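Local coordinates for protein galactitol 1-phosphate 5-dehydrogenase (Escherichia coli, PDB 4UEJ) that catalyses the zinc- and NAD-dependent oxidation of galactitol 1-phosphate to D-tagatose 6-phosphate in galactitol metabolism, at residues 151-156 against 178-183. Numbering follows the deposited sequence.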
loop_
_atom_site.group_PDB
_atom_site.type_symbol
_atom_site.label_atom_id
_atom_site.label_comp_id
_atom_site.label_asym_id
_atom_site.label_seq_id
_atom_site.Cartn_x
_atom_site.Cartn_y
_atom_site.Cartn_z
ATOM N N HIS A 151 -0.968 -15.987 -5.457
ATOM C CA HIS A 151 0.162 -15.062 -5.504
ATOM C C HIS A 151 -0.068 -13.889 -4.561
ATOM O O HIS A 151 0.844 -13.476 -3.845
ATOM C CB HIS A 151 0.389 -14.532 -6.920
ATOM C CG HIS A 151 1.588 -13.645 -7.027
ATOM N ND1 HIS A 151 2.872 -14.104 -6.808
ATOM C CD2 HIS A 151 1.706 -12.325 -7.294
ATOM C CE1 HIS A 151 3.725 -13.105 -6.942
ATOM N NE2 HIS A 151 3.042 -12.013 -7.251
ATOM N N ALA A 152 -1.287 -13.359 -4.567
ATOM C CA ALA A 152 -1.641 -12.289 -3.621
ATOM C C ALA A 152 -1.516 -12.745 -2.170
ATOM O O ALA A 152 -0.954 -12.006 -1.349
ATOM C CB ALA A 152 -3.030 -11.772 -3.891
ATOM N N PHE A 153 -2.024 -13.939 -1.836
ATOM C CA PHE A 153 -1.827 -14.481 -0.479
ATOM C C PHE A 153 -0.343 -14.598 -0.121
ATOM O O PHE A 153 0.078 -14.297 1.000
ATOM C CB PHE A 153 -2.488 -15.861 -0.324
ATOM C CG PHE A 153 -3.989 -15.836 -0.406
ATOM C CD1 PHE A 153 -4.702 -14.682 -0.129
ATOM C CD2 PHE A 153 -4.690 -16.972 -0.780
ATOM C CE1 PHE A 153 -6.090 -14.662 -0.206
ATOM C CE2 PHE A 153 -6.084 -16.955 -0.858
ATOM C CZ PHE A 153 -6.777 -15.798 -0.588
ATOM N N HIS A 154 0.456 -15.051 -1.078
ATOM C CA HIS A 154 1.892 -15.189 -0.861
ATOM C C HIS A 154 2.543 -13.850 -0.542
ATOM O O HIS A 154 3.351 -13.752 0.380
ATOM C CB HIS A 154 2.555 -15.809 -2.094
ATOM C CG HIS A 154 4.037 -15.970 -1.964
ATOM N ND1 HIS A 154 4.880 -15.993 -3.052
ATOM C CD2 HIS A 154 4.825 -16.125 -0.874
ATOM C CE1 HIS A 154 6.126 -16.147 -2.640
ATOM N NE2 HIS A 154 6.119 -16.231 -1.322
ATOM N N LEU A 155 2.174 -12.815 -1.285
ATOM C CA LEU A 155 2.744 -11.483 -1.034
ATOM C C LEU A 155 2.344 -10.966 0.337
ATOM O O LEU A 155 3.074 -10.190 0.932
ATOM C CB LEU A 155 2.303 -10.485 -2.094
ATOM C CG LEU A 155 2.877 -10.725 -3.497
ATOM C CD1 LEU A 155 2.295 -9.700 -4.452
ATOM C CD2 LEU A 155 4.389 -10.653 -3.484
ATOM N N ALA A 156 1.197 -11.416 0.828
ATOM C CA ALA A 156 0.692 -11.000 2.136
ATOM C C ALA A 156 1.187 -11.885 3.273
ATOM O O ALA A 156 0.742 -11.732 4.406
ATOM C CB ALA A 156 -0.825 -10.987 2.130
ATOM N N GLN A 178 -12.193 -20.025 -2.079
ATOM C CA GLN A 178 -11.919 -21.436 -1.871
ATOM C C GLN A 178 -10.508 -21.669 -1.346
ATOM O O GLN A 178 -10.304 -22.490 -0.445
ATOM C CB GLN A 178 -12.135 -22.215 -3.170
ATOM C CG GLN A 178 -13.536 -22.117 -3.717
ATOM C CD GLN A 178 -13.708 -22.957 -4.963
ATOM O OE1 GLN A 178 -13.011 -23.947 -5.141
ATOM N NE2 GLN A 178 -14.630 -22.563 -5.833
ATOM N N CYS A 179 -9.536 -20.938 -1.896
ATOM C CA CYS A 179 -8.154 -21.102 -1.455
ATOM C C CYS A 179 -7.968 -20.599 -0.018
ATOM O O CYS A 179 -7.323 -21.266 0.783
ATOM C CB CYS A 179 -7.192 -20.385 -2.392
ATOM S SG CYS A 179 -7.052 -21.227 -3.995
ATOM N N ALA A 180 -8.570 -19.459 0.302
ATOM C CA ALA A 180 -8.491 -18.924 1.664
ATOM C C ALA A 180 -9.007 -19.922 2.690
ATOM O O ALA A 180 -8.415 -20.099 3.749
ATOM C CB ALA A 180 -9.263 -17.607 1.770
ATOM N N VAL A 181 -10.123 -20.572 2.386
ATOM C CA VAL A 181 -10.671 -21.570 3.289
ATOM C C VAL A 181 -9.702 -22.739 3.446
ATOM O O VAL A 181 -9.441 -23.200 4.555
ATOM C CB VAL A 181 -12.039 -22.072 2.792
ATOM C CG1 VAL A 181 -12.526 -23.213 3.651
ATOM C CG2 VAL A 181 -13.028 -20.915 2.814
ATOM N N ALA A 182 -9.146 -23.192 2.330
ATOM C CA ALA A 182 -8.295 -24.367 2.335
ATOM C C ALA A 182 -6.976 -24.121 3.074
ATOM O O ALA A 182 -6.368 -25.048 3.631
ATOM C CB ALA A 182 -8.025 -24.813 0.894
ATOM N N LEU A 183 -6.550 -22.868 3.074
ATOM C CA LEU A 183 -5.260 -22.463 3.612
ATOM C C LEU A 183 -5.385 -21.919 5.030
ATOM O O LEU A 183 -4.442 -21.341 5.572
ATOM C CB LEU A 183 -4.621 -21.414 2.710
ATOM C CG LEU A 183 -4.337 -21.897 1.282
ATOM C CD1 LEU A 183 -3.997 -20.711 0.430
ATOM C CD2 LEU A 183 -3.220 -22.915 1.270
#
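Between segments 151-156 and 178-183, the ends of helices 143-155 and 171-182, the nearest CA atoms are those of Phe153 and Ala180, 8.3 Å apart. A separation of this size illustrates how one aromatic ring can carry the contact between two short helical segments; Leu150 and Ile146 continue the packing along helix 143-155. Phe153, whose CG lies anti to its own carbonyl carbon (chi1 -66°), reaches across and lays the far end of its ring against the second helix. Cys179 CB meets the ring edge in its plane, 3.9 Å from Phe153 CE2. The same CE2 comes within 3.7 Å of Ala180 N, and Phe153 CZ touches the methyl CB of Ala180 at 3.9 Å. At the helix end, where the chain leaves helical geometry, Leu183 CD1 approaches Phe153 CD2 obliquely, at 4.0 Å. All three side-chain contacts are apolar. Leu232 and Leu234 of strand 231-235 also touch the Phe153 side chain. With an alanine here, Cys179, Ala180 and Leu183 would probably lose their shared partner, and a gap would open between the segments. Helix 171-182 follows strand 163-167 and a glycine-rich turn, consistent with the Rossmann-type nucleotide-binding domain of zinc-containing alcohol dehydrogenases, onto which helix 143-155 packs.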